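PDB 3O0Y: lipoprotein from Colwellia psychrerythraea, which is of unknown function but belongs to a bacterial family related to MA-clan metallopeptidases, so it may be a peptidase-like lipoprotein. Local coordinates for residues A[49-54]-A[149-154]; A[405-410]-A[446-451]; A[508-513]-A[522-527]. All coordinates share one frame; numbering follows the deposited sequence.

How the interactions relate
None of the three contacts has a hydrogen bond across it, and no helix or strand is used twice. Interactions 1 and 2 lie nearer the middle of the chain, both partly buried, and touch each other: the carbonyl O of Tyr53 lies 2.9 Å from the N of Val409, a probable hydrogen bond joining 49-54 to 405-410. The former packs two helices distant in sequence; the latter sets a loop on a helix and adds a serine hydroxyl to the aliphatic packing. Interaction 3, centred about 33 Å from either and across the chain's centre, is farther out yet more buried, a valine-tyrosine interface between consecutive helices.

Interaction 1 (A[49-54]-A[149-154]); sequences SATMYG and PRVMQN
Met52 and Val151 mark the closest approach of the two backbones, their CA atoms 6.2 Å apart where the last turn of helix 47-53 passes the end of helix 144-154. The first helix finishes in a Schellman motif: Gly54 takes a positive phi, and two bonds run back into the last turn. The second is kinked at Pro149, whose nitrogen makes no bond to the preceding turn. Val151 points at the other helix. CG1, placed opposite the backbone N by a chi1 of 169°, lies 4.0 Å from Thr51 CG2 and 4.1 Å from the backbone N of Met52, while CG2 reaches Met52 SD more loosely at 4.3 Å. Here two helices far apart in sequence are joined within the largely helical fold of the DUF885 family by van der Waals packing, with no hydrogen bond between the segments. Thr51 works on two fronts: its methyl meets Val151, and its hydroxyl is hydrogen-bonded to Arg170 and to Ala47 O, which should fix the rotation of the side chain. Behind Val151, the carbonyl O of Arg150 accepts both the backbone N and ND2 of Asn154; the ND2 bond, 2.9 Å to Arg150 O, arrives in the carbonyl plane on a lone pair. Asn154 CG also lies over one face of the Arg150 guanidinium, offset toward its rim, and Arg150 makes a cation-pi contact with Trp418.

Interaction 2 (A[405-410]-A[446-451]); sequences TSPAVD and WQIALN
With chi1 at 168°, Ser406 swings OG to the far side from its backbone N, and Ile448, with chi1 at -75°, does the same with its CG2 branch; that methyl and the serine side chain then meet. Ile448 CG2 sits 3.7 Å from Ser406 OG and 3.9 Å from Ser406 CB, so it touches both the hydroxyl and the carbon bearing it. Pro407 adds its CD, 4.2 Å from Ile448 CG2. The hydroxyl's hydrogen goes elsewhere: Ser406 OG donates to Pro407 O at 2.8 Å, landing in the carbonyl plane on a lone pair, which ties the side chain down to the next residue. Replacing Ser406 by an alanine would probably leave Pro407 O without this donor and open a small gap beside the Ile448 methyl. Leu452, on the same helix as Ile448, also packs against Ser406 and Pro407. The loop comes straight off edge strand 402-405 of the small mixed sheet. It packs on the helix that continues a histidine-rich segment: the sequence HEANPGHH starts at the end of helix 432-439 and runs into the first turn of helix 444-452, consistent with the metallopeptidase-related clan of the DUF885 family.

Interaction 3 (A[508-513]-A[522-527]); sequences LVVDTG and EQAISY
Val509 and Val510 both pack on Tyr527, and Val510 also on Ala524, where the axes of segments 508-513 and 522-527 come within 10.1 Å and run antiparallel, at 175°. The tight part lies around the tyrosine ring. A chi1 of 180° extends the ring from its helix toward the valines, where Val509 CG1 comes within 3.7 Å of Tyr527 CE2 and Val510 CG1 within 3.7 Å of Tyr527 CD2. Both methyls approach the ring obliquely. Farther along, Val509 CG2 reaches the phenol oxygen, 3.9 Å from Tyr527 OH. Beside the ring, the small Ala524 lets the backbones draw in to 5.7 Å between its CA and that of Val510; the fit there is easier, with Val510 CB 4.4 Å from Ala524 CB. Glu522, Gln523 and Ser526 lie on the exposed part of helix 521-532, whereas Ile525, also turned away, is buried against Ile543. The two helices form a hairpin closed by a short connection, and Trp519 from that connection meets the Tyr527 ring edge-to-face while touching both valines. Helix 302-326 flanks the hairpin through His306 on Val509 and Leu310 on Tyr527, and helix 536-548 brings Tyr546 to Val510 and Ile543 to Ala524.

Interaction 1 (A[49-54]-A[149-154])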
loop_
_atom_site.group_PDB
_atom_site.type_symbol
_atom_site.label_atom_id
_atom_site.label_comp_id
_atom_site.label_asym_id
_atom_site.label_seq_id
_atom_site.Cartn_x
_atom_site.Cartn_y
_atom_site.Cartn_z
ATOM N N SER A 49 -0.364 0.464 -13.933
ATOM C CA SER A 49 -1.041 1.379 -12.994
ATOM C C SER A 49 -2.241 2.101 -13.619
ATOM O O SER A 49 -3.287 2.262 -12.990
ATOM C CB SER A 49 -0.014 2.385 -12.385
ATOM O OG SER A 49 0.816 1.662 -11.485
ATOM N N ALA A 50 -2.102 2.540 -14.877
ATOM C CA ALA A 50 -3.199 3.134 -15.594
ATOM C C ALA A 50 -4.356 2.148 -15.615
ATOM O O ALA A 50 -5.495 2.492 -15.287
ATOM C CB ALA A 50 -2.776 3.490 -17.065
ATOM N N THR A 51 -4.074 0.909 -16.049
ATOM C CA THR A 51 -5.133 -0.131 -16.007
ATOM C C THR A 51 -5.800 -0.329 -14.612
ATOM O O THR A 51 -7.024 -0.450 -14.511
ATOM C CB THR A 51 -4.558 -1.473 -16.529
ATOM O OG1 THR A 51 -4.114 -1.270 -17.879
ATOM C CG2 THR A 51 -5.647 -2.620 -16.393
ATOM N N MET A 52 -4.986 -0.332 -13.556
ATOM C CA MET A 52 -5.447 -0.466 -12.166
ATOM C C MET A 52 -6.502 0.598 -11.857
ATOM O O MET A 52 -7.563 0.297 -11.261
ATOM C CB MET A 52 -4.226 -0.374 -11.196
ATOM C CG MET A 52 -4.414 -0.854 -9.823
ATOM S SD MET A 52 -2.843 -0.703 -8.853
ATOM C CE MET A 52 -2.545 1.057 -8.993
ATOM N N TYR A 53 -6.282 1.830 -12.318
ATOM C CA TYR A 53 -7.217 2.925 -12.034
ATOM C C TYR A 53 -8.327 3.064 -13.050
ATOM O O TYR A 53 -9.325 3.805 -12.855
ATOM C CB TYR A 53 -6.447 4.220 -11.958
ATOM C CG TYR A 53 -5.808 4.393 -10.657
ATOM C CD1 TYR A 53 -6.611 4.463 -9.528
ATOM C CD2 TYR A 53 -4.471 4.475 -10.526
ATOM C CE1 TYR A 53 -6.112 4.630 -8.325
ATOM C CE2 TYR A 53 -3.908 4.623 -9.227
ATOM C CZ TYR A 53 -4.778 4.663 -8.152
ATOM O OH TYR A 53 -4.437 4.822 -6.814
ATOM N N GLY A 54 -8.269 2.223 -14.077
ATOM C CA GLY A 54 -9.258 2.229 -15.125
ATOM C C GLY A 54 -9.132 3.380 -16.106
ATOM O O GLY A 54 -10.154 3.830 -16.664
ATOM N N PRO A 149 1.626 -9.090 -12.965
ATOM C CA PRO A 149 0.649 -10.233 -13.044
ATOM C C PRO A 149 -0.588 -10.020 -12.209
ATOM O O PRO A 149 -1.706 -10.327 -12.633
ATOM C CB PRO A 149 1.449 -11.421 -12.520
ATOM C CG PRO A 149 2.818 -11.100 -12.865
ATOM C CD PRO A 149 2.989 -9.585 -12.686
ATOM N N ARG A 150 -0.428 -9.426 -11.030
ATOM C CA ARG A 150 -1.609 -9.134 -10.198
ATOM C C ARG A 150 -2.627 -8.182 -10.873
ATOM O O ARG A 150 -3.852 -8.404 -10.804
ATOM C CB ARG A 150 -1.196 -8.604 -8.780
ATOM C CG ARG A 150 -2.398 -8.257 -7.853
ATOM C CD ARG A 150 -2.923 -9.302 -6.761
ATOM N NE ARG A 150 -3.962 -8.698 -5.846
ATOM C CZ ARG A 150 -4.916 -9.330 -5.127
ATOM N NH1 ARG A 150 -5.098 -10.672 -5.114
ATOM N NH2 ARG A 150 -5.720 -8.564 -4.405
ATOM N N VAL A 151 -2.125 -7.114 -11.489
ATOM C CA VAL A 151 -2.999 -6.148 -12.170
ATOM C C VAL A 151 -3.714 -6.838 -13.336
ATOM O O VAL A 151 -4.917 -6.634 -13.563
ATOM C CB VAL A 151 -2.270 -4.880 -12.624
ATOM C CG1 VAL A 151 -3.157 -4.014 -13.585
ATOM C CG2 VAL A 151 -1.807 -4.051 -11.410
ATOM N N MET A 152 -2.928 -7.584 -14.101
ATOM C CA MET A 152 -3.467 -8.245 -15.276
ATOM C C MET A 152 -4.560 -9.248 -14.887
ATOM O O MET A 152 -5.549 -9.386 -15.597
ATOM C CB MET A 152 -2.351 -8.927 -16.071
ATOM C CG MET A 152 -1.417 -7.969 -16.844
ATOM S SD MET A 152 -0.133 -8.751 -17.900
ATOM C CE MET A 152 -1.325 -9.630 -19.034
ATOM N N GLN A 153 -4.437 -9.904 -13.727
ATOM C CA GLN A 153 -5.365 -10.944 -13.364
ATOM C C GLN A 153 -6.562 -10.377 -12.619
ATOM O O GLN A 153 -7.638 -10.980 -12.619
ATOM C CB GLN A 153 -4.666 -12.029 -12.544
ATOM C CG GLN A 153 -3.644 -12.824 -13.325
ATOM C CD GLN A 153 -2.778 -13.709 -12.465
ATOM O OE1 GLN A 153 -3.107 -14.012 -11.319
ATOM N NE2 GLN A 153 -1.599 -14.039 -12.984
ATOM N N ASN A 154 -6.409 -9.217 -12.010
ATOM C CA ASN A 154 -7.491 -8.651 -11.207
ATOM C C ASN A 154 -8.194 -7.469 -11.793
ATOM O O ASN A 154 -9.383 -7.292 -11.581
ATOM C CB ASN A 154 -6.917 -8.296 -9.813
ATOM C CG ASN A 154 -6.696 -9.545 -9.009
ATOM O OD1 ASN A 154 -7.663 -10.109 -8.460
ATOM N ND2 ASN A 154 -5.490 -10.076 -9.061
#

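Interaction 2 (A[405-410]-A[446-451])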
loop_
_atom_site.group_PDB
_atom_site.type_symbol
_atom_site.label_atom_id
_atom_site.label_comp_id
_atom_site.label_asym_id
_atom_site.label_seq_id
_atom_site.Cartn_x
_atom_site.Cartn_y
_atom_site.Cartn_z
ATOM N N THR A 405 -7.937 -2.570 -1.907
ATOM C CA THR A 405 -7.649 -2.047 -3.278
ATOM C C THR A 405 -8.634 -1.022 -3.727
ATOM O O THR A 405 -9.819 -1.162 -3.476
ATOM C CB THR A 405 -7.559 -3.186 -4.307
ATOM O OG1 THR A 405 -8.749 -3.983 -4.274
ATOM C CG2 THR A 405 -6.350 -4.095 -3.998
ATOM N N SER A 406 -8.108 0.088 -4.265
ATOM C CA SER A 406 -8.962 1.210 -4.672
ATOM C C SER A 406 -9.953 0.848 -5.783
ATOM O O SER A 406 -9.695 -0.048 -6.606
ATOM C CB SER A 406 -8.069 2.319 -5.166
ATOM O OG SER A 406 -8.837 3.363 -5.843
ATOM N N PRO A 407 -11.098 1.515 -5.790
ATOM C CA PRO A 407 -11.937 1.397 -7.007
ATOM C C PRO A 407 -11.240 1.978 -8.261
ATOM O O PRO A 407 -10.326 2.774 -8.170
ATOM C CB PRO A 407 -13.131 2.259 -6.690
ATOM C CG PRO A 407 -12.959 2.734 -5.232
ATOM C CD PRO A 407 -11.504 2.642 -4.960
ATOM N N ALA A 408 -11.687 1.557 -9.421
ATOM C CA ALA A 408 -11.382 2.290 -10.642
ATOM C C ALA A 408 -12.069 3.658 -10.540
ATOM O O ALA A 408 -13.144 3.755 -9.913
ATOM C CB ALA A 408 -11.964 1.479 -11.844
ATOM N N VAL A 409 -11.465 4.689 -11.116
ATOM C CA VAL A 409 -12.003 6.046 -11.004
ATOM C C VAL A 409 -13.465 6.067 -11.386
ATOM O O VAL A 409 -14.300 6.644 -10.704
ATOM C CB VAL A 409 -11.202 7.069 -11.779
ATOM C CG1 VAL A 409 -11.752 8.481 -11.533
ATOM C CG2 VAL A 409 -9.798 6.978 -11.381
ATOM N N ASP A 410 -13.846 5.306 -12.421
ATOM C CA ASP A 410 -15.253 5.327 -12.879
ATOM C C ASP A 410 -16.200 4.444 -12.139
ATOM O O ASP A 410 -17.380 4.457 -12.425
ATOM C CB ASP A 410 -15.372 5.036 -14.398
ATOM C CG ASP A 410 -14.995 3.609 -14.770
ATOM O OD1 ASP A 410 -14.920 2.720 -13.846
ATOM O OD2 ASP A 410 -14.775 3.392 -16.003
ATOM N N TRP A 446 -13.190 4.598 2.947
ATOM C CA TRP A 446 -13.873 5.843 3.132
ATOM C C TRP A 446 -12.944 6.992 2.646
ATOM O O TRP A 446 -13.385 7.888 1.930
ATOM C CB TRP A 446 -14.301 6.014 4.584
ATOM C CG TRP A 446 -15.362 7.064 4.814
ATOM C CD1 TRP A 446 -15.176 8.320 5.332
ATOM C CD2 TRP A 446 -16.764 6.901 4.655
ATOM N NE1 TRP A 446 -16.373 8.940 5.488
ATOM C CE2 TRP A 446 -17.365 8.109 5.067
ATOM C CE3 TRP A 446 -17.569 5.850 4.204
ATOM C CZ2 TRP A 446 -18.736 8.306 5.048
ATOM C CZ3 TRP A 446 -18.916 6.057 4.193
ATOM C CH2 TRP A 446 -19.499 7.239 4.663
ATOM N N GLN A 447 -11.684 6.923 3.029
ATOM C CA GLN A 447 -10.722 7.994 2.734
ATOM C C GLN A 447 -10.391 8.033 1.269
ATOM O O GLN A 447 -10.557 9.099 0.622
ATOM C CB GLN A 447 -9.484 7.850 3.586
ATOM C CG GLN A 447 -8.381 8.830 3.346
ATOM C CD GLN A 447 -7.476 8.401 2.239
ATOM O OE1 GLN A 447 -6.758 7.423 2.360
ATOM N NE2 GLN A 447 -7.387 9.264 1.179
ATOM N N ILE A 448 -10.018 6.878 0.728
ATOM C CA ILE A 448 -9.618 6.823 -0.721
ATOM C C ILE A 448 -10.773 7.204 -1.656
ATOM O O ILE A 448 -10.623 7.949 -2.604
ATOM C CB ILE A 448 -9.041 5.444 -1.039
ATOM C CG1 ILE A 448 -7.638 5.370 -0.448
ATOM C CG2 ILE A 448 -9.025 5.105 -2.565
ATOM C CD1 ILE A 448 -7.056 4.006 -0.401
ATOM N N ALA A 449 -11.953 6.686 -1.395
ATOM C CA ALA A 449 -13.100 7.012 -2.173
ATOM C C ALA A 449 -13.483 8.489 -2.110
ATOM O O ALA A 449 -13.762 9.135 -3.146
ATOM C CB ALA A 449 -14.319 6.092 -1.724
ATOM N N LEU A 450 -13.429 9.086 -0.908
ATOM C CA LEU A 450 -13.626 10.542 -0.817
ATOM C C LEU A 450 -12.570 11.298 -1.630
ATOM O O LEU A 450 -12.898 12.271 -2.276
ATOM C CB LEU A 450 -13.706 11.014 0.641
ATOM C CG LEU A 450 -14.997 10.696 1.353
ATOM C CD1 LEU A 450 -14.856 10.960 2.904
ATOM C CD2 LEU A 450 -16.233 11.514 0.732
ATOM N N ASN A 451 -11.308 10.877 -1.567
ATOM C CA ASN A 451 -10.286 11.584 -2.309
ATOM C C ASN A 451 -10.566 11.482 -3.811
ATOM O O ASN A 451 -10.445 12.501 -4.507
ATOM C CB ASN A 451 -8.947 10.993 -2.025
ATOM C CG ASN A 451 -7.797 11.890 -2.436
ATOM O OD1 ASN A 451 -7.959 12.938 -3.140
ATOM N ND2 ASN A 451 -6.620 11.496 -2.027
#

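Interaction 3 (A[508-513]-A[522-527])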
loop_
_atom_site.group_PDB
_atom_site.type_symbol
_atom_site.label_atom_id
_atom_site.label_comp_id
_atom_site.label_asym_id
_atom_site.label_seq_id
_atom_site.Cartn_x
_atom_site.Cartn_y
_atom_site.Cartn_z
ATOM N N LEU A 508 7.722 1.370 14.303
ATOM C CA LEU A 508 8.675 2.514 14.437
ATOM C C LEU A 508 10.022 2.036 14.995
ATOM O O LEU A 508 11.141 2.444 14.563
ATOM C CB LEU A 508 8.105 3.577 15.376
ATOM C CG LEU A 508 6.840 4.304 14.891
ATOM C CD1 LEU A 508 6.633 5.428 15.931
ATOM C CD2 LEU A 508 7.003 4.877 13.449
ATOM N N VAL A 509 9.937 1.128 15.968
ATOM C CA VAL A 509 11.123 0.633 16.631
ATOM C C VAL A 509 11.960 -0.271 15.706
ATOM O O VAL A 509 13.220 -0.148 15.583
ATOM C CB VAL A 509 10.774 -0.130 17.899
ATOM C CG1 VAL A 509 12.066 -0.643 18.549
ATOM C CG2 VAL A 509 10.034 0.738 18.924
ATOM N N VAL A 510 11.280 -1.222 15.053
ATOM C CA VAL A 510 12.000 -2.217 14.250
ATOM C C VAL A 510 12.490 -1.658 12.877
ATOM O O VAL A 510 13.541 -2.101 12.365
ATOM C CB VAL A 510 11.217 -3.574 14.047
ATOM C CG1 VAL A 510 10.996 -4.297 15.437
ATOM C CG2 VAL A 510 9.932 -3.382 13.293
ATOM N N ASP A 511 11.754 -0.728 12.260
ATOM C CA ASP A 511 12.216 -0.222 10.949
ATOM C C ASP A 511 13.437 0.649 11.170
ATOM O O ASP A 511 14.453 0.473 10.491
ATOM C CB ASP A 511 11.086 0.545 10.256
ATOM C CG ASP A 511 11.422 0.945 8.838
ATOM O OD1 ASP A 511 11.288 0.097 7.943
ATOM O OD2 ASP A 511 11.880 2.089 8.653
ATOM N N THR A 512 13.371 1.531 12.177
ATOM C CA THR A 512 14.571 2.336 12.518
ATOM C C THR A 512 15.690 1.407 13.067
ATOM O O THR A 512 16.876 1.641 12.863
ATOM C CB THR A 512 14.264 3.422 13.512
ATOM O OG1 THR A 512 13.619 2.886 14.698
ATOM C CG2 THR A 512 13.334 4.481 12.934
ATOM N N GLY A 513 15.275 0.366 13.802
ATOM C CA GLY A 513 16.214 -0.674 14.325
ATOM C C GLY A 513 17.065 -1.264 13.220
ATOM O O GLY A 513 18.302 -1.186 13.283
ATOM N N GLU A 522 17.123 -11.191 12.787
ATOM C CA GLU A 522 16.717 -12.090 13.874
ATOM C C GLU A 522 16.383 -11.337 15.136
ATOM O O GLU A 522 15.441 -11.693 15.803
ATOM C CB GLU A 522 17.818 -13.106 14.139
ATOM C CG GLU A 522 18.050 -14.110 12.953
ATOM C CD GLU A 522 18.669 -13.481 11.701
ATOM O OE1 GLU A 522 19.508 -12.519 11.782
ATOM O OE2 GLU A 522 18.250 -13.953 10.596
ATOM N N GLN A 523 17.095 -10.252 15.413
ATOM C CA GLN A 523 16.817 -9.397 16.585
ATOM C C GLN A 523 15.483 -8.701 16.409
ATOM O O GLN A 523 14.695 -8.567 17.396
ATOM C CB GLN A 523 17.949 -8.363 16.811
ATOM C CG GLN A 523 19.246 -8.981 17.261
ATOM C CD GLN A 523 20.487 -8.113 16.982
ATOM O OE1 GLN A 523 20.393 -7.006 16.473
ATOM N NE2 GLN A 523 21.639 -8.598 17.377
ATOM N N ALA A 524 15.212 -8.244 15.174
ATOM C CA ALA A 524 13.953 -7.554 14.894
ATOM C C ALA A 524 12.776 -8.543 15.045
ATOM O O ALA A 524 11.738 -8.216 15.653
ATOM C CB ALA A 524 13.996 -6.922 13.455
ATOM N N ILE A 525 12.938 -9.764 14.525
ATOM C CA ILE A 525 11.882 -10.792 14.679
ATOM C C ILE A 525 11.587 -11.060 16.179
ATOM O O ILE A 525 10.425 -11.051 16.616
ATOM C CB ILE A 525 12.295 -12.126 13.993
ATOM C CG1 ILE A 525 12.326 -11.966 12.473
ATOM C CG2 ILE A 525 11.303 -13.284 14.371
ATOM C CD1 ILE A 525 13.019 -13.015 11.732
ATOM N N SER A 526 12.646 -11.283 16.942
ATOM C CA SER A 526 12.517 -11.599 18.374
ATOM C C SER A 526 11.796 -10.477 19.085
ATOM O O SER A 526 10.827 -10.711 19.806
ATOM C CB SER A 526 13.890 -11.773 19.031
ATOM O OG SER A 526 14.521 -12.926 18.505
ATOM N N TYR A 527 12.199 -9.224 18.814
ATOM C CA TYR A 527 11.584 -8.060 19.505
ATOM C C TYR A 527 10.092 -8.019 19.174
ATOM O O TYR A 527 9.234 -7.837 20.061
ATOM C CB TYR A 527 12.306 -6.745 19.085
ATOM C CG TYR A 527 11.756 -5.500 19.734
ATOM C CD1 TYR A 527 11.997 -5.189 21.075
ATOM C CD2 TYR A 527 10.804 -4.716 19.072
ATOM C CE1 TYR A 527 11.470 -4.014 21.658
ATOM C CE2 TYR A 527 10.193 -3.678 19.696
ATOM C CZ TYR A 527 10.523 -3.301 20.947
ATOM O OH TYR A 527 9.916 -2.200 21.473
#